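Local coordinates for protein exopolygalacturonate lyase (Vibrio vulnificus, PDB 5A29) that probably cleaves pectate by beta-elimination as a family 2 polysaccharide lyase, and binds a manganese ion, at residues L57-V69 against R503-I517. Sequence-based numbering, arbitrary orientation.
Sequences LADGINTTTRKPV and RGYFLANPRYLNASI
Thr63 and Leu513 meet at the end of a small two-stranded antiparallel sheet, in which strand 60-62, near the start of the chain, pairs with strand 514-516, near its end, away from the manganese site. Ile61 and Ala515 form its hydrogen-bonded pair, Gly60-Ser516 and Asn62-Asn514 the non-hydrogen-bonded ones. Glycine, lacking a side chain, lets Gly60 CA lie 3.0 Å from Ala515 O. Threonine suits the strand end because its backbone and side chain both bond: Thr63 N and Thr63 OG1 each donate to Leu513 O, at 2.7 and 2.8 Å, the hydroxyl from above the carbonyl plane. A chi1 of 61° brings OG1 over its own main chain, while CG2 packs against the small methyl of Ala515. The same OG1 accepts from Arg503 NE at 3.0 Å, lying near the guanidinium plane; Arg503 NH2 also donates to Pro510 O, tying Thr63 to the turn 509-512.

On the face bearing Ile61 and Ala515, Ile61 crosses Tyr505 at about a right angle, its CG1 and CG2 both 3.6 Å from Tyr505 OH. Beside them the Arg66 chain folds twice, and NH1 and NH2 both donate to Arg503 O. Arginine can bond three ways here: NH1 also donates to Thr63 O and NE forms a salt bridge with Glu46 of helix 27-46, which should fix the guanidinium, its plane 54° from the Tyr505 ring.

On the other face, asparagine supplies the carbonyl that shapes the bend: Asn62 OD1 accepts from Thr64 N, an Asx turn, and from Thr65 N, extending it to an Asx motif. Leu513 CD1 packs against that oxygen. The Asn62 and Asn514 amides stand 76° apart; Asn514 ND2 donates to Ile565 O, and one water accepts from Asn62 ND2 and donates to Asn514 OD1 at 2.6 Å.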
loop_
_atom_site.group_PDB
_atom_site.type_symbol
_atom_site.label_atom_id
_atom_site.label_comp_id
_atom_site.label_asym_id
_atom_site.label_seq_id
_atom_site.Cartn_x
_atom_site.Cartn_y
_atom_site.Cartn_z
ATOM N N LEU A 57 -2.998 -2.581 21.279
ATOM C CA LEU A 57 -3.583 -1.281 20.965
ATOM C C LEU A 57 -4.848 -1.459 20.166
ATOM O O LEU A 57 -4.942 -2.368 19.334
ATOM C CB LEU A 57 -2.595 -0.453 20.122
ATOM C CG LEU A 57 -1.454 0.242 20.854
ATOM C CD1 LEU A 57 -0.568 0.889 19.822
ATOM C CD2 LEU A 57 -1.983 1.351 21.763
ATOM N N ALA A 58 -5.780 -0.528 20.356
ATOM C CA ALA A 58 -6.927 -0.386 19.520
ATOM C C ALA A 58 -6.460 0.027 18.105
ATOM O O ALA A 58 -5.523 0.790 17.956
ATOM C CB ALA A 58 -7.849 0.692 20.111
ATOM N N ASP A 59 -7.161 -0.417 17.074
ATOM C CA ASP A 59 -6.946 0.158 15.724
ATOM C C ASP A 59 -7.383 1.598 15.581
ATOM O O ASP A 59 -6.906 2.317 14.697
ATOM C CB ASP A 59 -7.834 -0.568 14.735
ATOM C CG ASP A 59 -7.235 -1.838 14.245
ATOM O OD1 ASP A 59 -6.392 -2.381 14.981
ATOM O OD2 ASP A 59 -7.611 -2.277 13.093
ATOM N N GLY A 60 -8.407 2.011 16.341
ATOM C CA GLY A 60 -9.018 3.305 16.083
ATOM C C GLY A 60 -9.661 3.812 17.401
ATOM O O GLY A 60 -9.935 3.002 18.288
ATOM N N ILE A 61 -9.861 5.129 17.495
ATOM C CA ILE A 61 -10.422 5.767 18.705
ATOM C C ILE A 61 -11.556 6.627 18.324
ATOM O O ILE A 61 -11.474 7.405 17.360
ATOM C CB ILE A 61 -9.356 6.659 19.383
ATOM C CG1 ILE A 61 -8.113 5.843 19.715
ATOM C CG2 ILE A 61 -9.939 7.393 20.587
ATOM C CD1 ILE A 61 -8.342 4.838 20.799
ATOM N N ASN A 62 -12.691 6.501 19.051
ATOM C CA ASN A 62 -13.827 7.399 18.829
ATOM C C ASN A 62 -13.453 8.786 19.393
ATOM O O ASN A 62 -13.081 8.865 20.568
ATOM C CB ASN A 62 -15.066 6.810 19.600
ATOM C CG ASN A 62 -16.315 7.678 19.487
ATOM O OD1 ASN A 62 -16.278 8.852 19.831
ATOM N ND2 ASN A 62 -17.446 7.097 18.995
ATOM N N THR A 63 -13.525 9.871 18.611
ATOM C CA THR A 63 -12.916 11.089 19.137
ATOM C C THR A 63 -13.873 11.908 20.073
ATOM O O THR A 63 -13.472 12.934 20.603
ATOM C CB THR A 63 -12.351 12.015 18.061
ATOM O OG1 THR A 63 -13.400 12.443 17.184
ATOM C CG2 THR A 63 -11.235 11.236 17.224
ATOM N N THR A 64 -15.115 11.473 20.159
ATOM C CA THR A 64 -16.099 12.084 21.094
ATOM C C THR A 64 -16.053 11.313 22.391
ATOM O O THR A 64 -15.836 11.907 23.452
ATOM C CB THR A 64 -17.501 11.972 20.570
ATOM O OG1 THR A 64 -17.573 12.775 19.426
ATOM C CG2 THR A 64 -18.584 12.482 21.700
ATOM N N THR A 65 -16.243 9.999 22.330
ATOM C CA THR A 65 -16.198 9.181 23.562
ATOM C C THR A 65 -14.820 8.902 24.145
ATOM O O THR A 65 -14.661 8.554 25.323
ATOM C CB THR A 65 -16.955 7.851 23.381
ATOM O OG1 THR A 65 -16.228 6.984 22.481
ATOM C CG2 THR A 65 -18.381 8.111 22.849
ATOM N N ARG A 66 -13.790 8.996 23.301
ATOM C CA ARG A 66 -12.426 8.592 23.656
ATOM C C ARG A 66 -12.202 7.105 23.867
ATOM O O ARG A 66 -11.264 6.715 24.546
ATOM C CB ARG A 66 -11.819 9.399 24.816
ATOM C CG ARG A 66 -12.232 10.868 24.801
ATOM C CD ARG A 66 -11.898 11.562 23.477
ATOM N NE ARG A 66 -10.463 11.810 23.384
ATOM C CZ ARG A 66 -9.879 12.558 22.454
ATOM N NH1 ARG A 66 -10.611 13.175 21.525
ATOM N NH2 ARG A 66 -8.555 12.690 22.472
ATOM N N LYS A 67 -13.073 6.287 23.282
ATOM C CA LYS A 67 -13.051 4.828 23.475
ATOM C C LYS A 67 -12.573 4.178 22.164
ATOM O O LYS A 67 -12.946 4.692 21.097
ATOM C CB LYS A 67 -14.469 4.307 23.719
ATOM C CG LYS A 67 -15.154 4.914 24.946
ATOM C CD LYS A 67 -14.200 4.864 26.129
ATOM C CE LYS A 67 -14.334 3.552 26.872
ATOM N NZ LYS A 67 -15.712 3.488 27.433
ATOM N N PRO A 68 -11.925 3.019 22.268
ATOM C CA PRO A 68 -11.572 2.211 21.060
ATOM C C PRO A 68 -12.769 1.777 20.241
ATOM O O PRO A 68 -13.869 1.497 20.807
ATOM C CB PRO A 68 -10.869 0.996 21.651
ATOM C CG PRO A 68 -10.331 1.444 22.974
ATOM C CD PRO A 68 -11.383 2.403 23.502
ATOM N N VAL A 69 -12.591 1.739 18.921
ATOM C CA VAL A 69 -13.706 1.503 18.015
ATOM C C VAL A 69 -14.072 0.011 18.034
ATOM O O VAL A 69 -13.295 -0.820 18.522
ATOM C CB VAL A 69 -13.419 1.973 16.590
ATOM C CG1 VAL A 69 -13.283 3.497 16.510
ATOM C CG2 VAL A 69 -12.179 1.225 16.043
ATOM N N ARG A 503 -8.910 17.208 17.674
ATOM C CA ARG A 503 -9.367 16.466 18.865
ATOM C C ARG A 503 -8.308 15.440 19.289
ATOM O O ARG A 503 -8.617 14.362 19.860
ATOM C CB ARG A 503 -10.739 15.801 18.601
ATOM C CG ARG A 503 -11.873 16.822 18.446
ATOM C CD ARG A 503 -13.221 16.084 18.251
ATOM N NE ARG A 503 -13.302 15.389 16.950
ATOM C CZ ARG A 503 -13.590 15.979 15.785
ATOM N NH1 ARG A 503 -13.774 17.287 15.699
ATOM N NH2 ARG A 503 -13.694 15.251 14.671
ATOM N N GLY A 504 -7.041 15.817 19.121
ATOM C CA GLY A 504 -5.964 14.979 19.710
ATOM C C GLY A 504 -5.465 13.839 18.770
ATOM O O GLY A 504 -4.534 13.120 19.122
ATOM N N TYR A 505 -6.067 13.750 17.578
ATOM C CA TYR A 505 -5.713 12.704 16.583
ATOM C C TYR A 505 -5.565 13.301 15.215
ATOM O O TYR A 505 -5.853 14.467 14.997
ATOM C CB TYR A 505 -6.850 11.648 16.527
ATOM C CG TYR A 505 -6.863 10.811 17.785
ATOM C CD1 TYR A 505 -6.031 9.698 17.893
ATOM C CD2 TYR A 505 -7.625 11.213 18.923
ATOM C CE1 TYR A 505 -5.968 8.979 19.068
ATOM C CE2 TYR A 505 -7.541 10.503 20.105
ATOM C CZ TYR A 505 -6.757 9.373 20.155
ATOM O OH TYR A 505 -6.628 8.654 21.304
ATOM N N PHE A 506 -5.119 12.475 14.241
ATOM C CA PHE A 506 -5.018 12.941 12.879
ATOM C C PHE A 506 -6.189 12.395 12.044
ATOM O O PHE A 506 -6.405 11.176 12.023
ATOM C CB PHE A 506 -3.673 12.472 12.280
ATOM C CG PHE A 506 -2.502 13.261 12.835
ATOM C CD1 PHE A 506 -2.241 14.550 12.359
ATOM C CD2 PHE A 506 -1.748 12.749 13.867
ATOM C CE1 PHE A 506 -1.169 15.303 12.832
ATOM C CE2 PHE A 506 -0.711 13.517 14.416
ATOM C CZ PHE A 506 -0.422 14.788 13.908
ATOM N N LEU A 507 -6.941 13.299 11.415
ATOM C CA LEU A 507 -8.173 12.942 10.707
ATOM C C LEU A 507 -8.120 13.581 9.361
ATOM O O LEU A 507 -7.645 14.726 9.243
ATOM C CB LEU A 507 -9.405 13.523 11.436
ATOM C CG LEU A 507 -9.705 12.896 12.807
ATOM C CD1 LEU A 507 -10.922 13.674 13.352
ATOM C CD2 LEU A 507 -10.107 11.424 12.640
ATOM N N ALA A 508 -8.617 12.846 8.346
ATOM C CA ALA A 508 -8.618 13.342 6.959
ATOM C C ALA A 508 -9.712 14.433 6.775
ATOM O O ALA A 508 -9.619 15.247 5.871
ATOM C CB ALA A 508 -8.843 12.162 5.955
ATOM N N ASN A 509 -10.703 14.478 7.666
ATOM C CA ASN A 509 -11.789 15.487 7.542
ATOM C C ASN A 509 -12.170 15.772 8.995
ATOM O O ASN A 509 -12.382 14.817 9.755
ATOM C CB ASN A 509 -13.017 14.829 6.837
ATOM C CG ASN A 509 -14.203 15.805 6.639
ATOM O OD1 ASN A 509 -14.475 16.667 7.477
ATOM N ND2 ASN A 509 -14.912 15.646 5.531
ATOM N N PRO A 510 -12.286 17.065 9.402
ATOM C CA PRO A 510 -12.574 17.304 10.847
ATOM C C PRO A 510 -13.969 16.848 11.276
ATOM O O PRO A 510 -14.256 16.693 12.457
ATOM C CB PRO A 510 -12.428 18.840 11.004
ATOM C CG PRO A 510 -12.362 19.412 9.635
ATOM C CD PRO A 510 -12.031 18.305 8.646
ATOM N N ARG A 511 -14.851 16.591 10.314
ATOM C CA ARG A 511 -16.194 16.020 10.676
ATOM C C ARG A 511 -16.162 14.580 11.021
ATOM O O ARG A 511 -17.122 14.046 11.506
ATOM C CB ARG A 511 -17.181 16.225 9.507
ATOM C CG ARG A 511 -17.355 17.668 9.190
ATOM C CD ARG A 511 -18.449 17.869 8.103
ATOM N NE ARG A 511 -18.548 19.273 8.101
ATOM C CZ ARG A 511 -19.362 19.947 8.898
ATOM N NH1 ARG A 511 -20.277 19.315 9.612
ATOM N NH2 ARG A 511 -19.239 21.250 8.899
ATOM N N TYR A 512 -15.086 13.852 10.701
ATOM C CA TYR A 512 -15.074 12.441 11.075
ATOM C C TYR A 512 -15.032 12.166 12.551
ATOM O O TYR A 512 -14.294 12.793 13.305
ATOM C CB TYR A 512 -13.850 11.674 10.456
ATOM C CG TYR A 512 -13.948 11.495 8.956
ATOM C CD1 TYR A 512 -15.209 11.296 8.317
ATOM C CD2 TYR A 512 -12.774 11.433 8.165
ATOM C CE1 TYR A 512 -15.291 11.123 6.945
ATOM C CE2 TYR A 512 -12.837 11.174 6.789
ATOM C CZ TYR A 512 -14.101 11.051 6.184
ATOM O OH TYR A 512 -14.153 10.843 4.834
ATOM N N LEU A 513 -15.771 11.133 12.941
ATOM C CA LEU A 513 -15.896 10.709 14.329
ATOM C C LEU A 513 -14.712 9.891 14.825
ATOM O O LEU A 513 -14.219 10.020 15.970
ATOM C CB LEU A 513 -17.211 9.884 14.458
ATOM C CG LEU A 513 -17.484 9.283 15.840
ATOM C CD1 LEU A 513 -17.527 10.434 16.860
ATOM C CD2 LEU A 513 -18.848 8.520 15.852
ATOM N N ASN A 514 -14.222 8.989 13.980
ATOM C CA ASN A 514 -13.287 7.964 14.490
ATOM C C ASN A 514 -11.898 8.061 13.841
ATOM O O ASN A 514 -11.837 8.226 12.612
ATOM C CB ASN A 514 -13.841 6.571 14.118
ATOM C CG ASN A 514 -15.149 6.265 14.818
ATOM O OD1 ASN A 514 -15.197 6.329 16.073
ATOM N ND2 ASN A 514 -16.218 5.907 14.026
ATOM N N ALA A 515 -10.836 8.008 14.645
ATOM C CA ALA A 515 -9.483 8.221 14.116
ATOM C C ALA A 515 -8.815 6.842 14.000
ATOM O O ALA A 515 -8.968 6.019 14.877
ATOM C CB ALA A 515 -8.653 9.099 15.070
ATOM N N SER A 516 -8.053 6.610 12.927
ATOM C CA SER A 516 -7.232 5.382 12.814
ATOM C C SER A 516 -5.841 5.638 13.332
ATOM O O SER A 516 -5.215 6.639 13.003
ATOM C CB SER A 516 -7.132 4.920 11.304
ATOM O OG SER A 516 -6.076 3.966 11.230
ATOM N N ILE A 517 -5.297 4.724 14.117
ATOM C CA ILE A 517 -3.919 4.911 14.538
ATOM C C ILE A 517 -2.890 4.523 13.461
ATOM O O ILE A 517 -1.682 4.594 13.695
ATOM C CB ILE A 517 -3.568 4.135 15.837
ATOM C CG1 ILE A 517 -3.476 2.601 15.620
ATOM C CG2 ILE A 517 -4.587 4.416 16.921
ATOM C CD1 ILE A 517 -2.768 1.953 16.800
HETATM O O HOH W 1 -5.773 1.464 12.386
HETATM O O HOH W 2 -17.243 4.895 16.934
#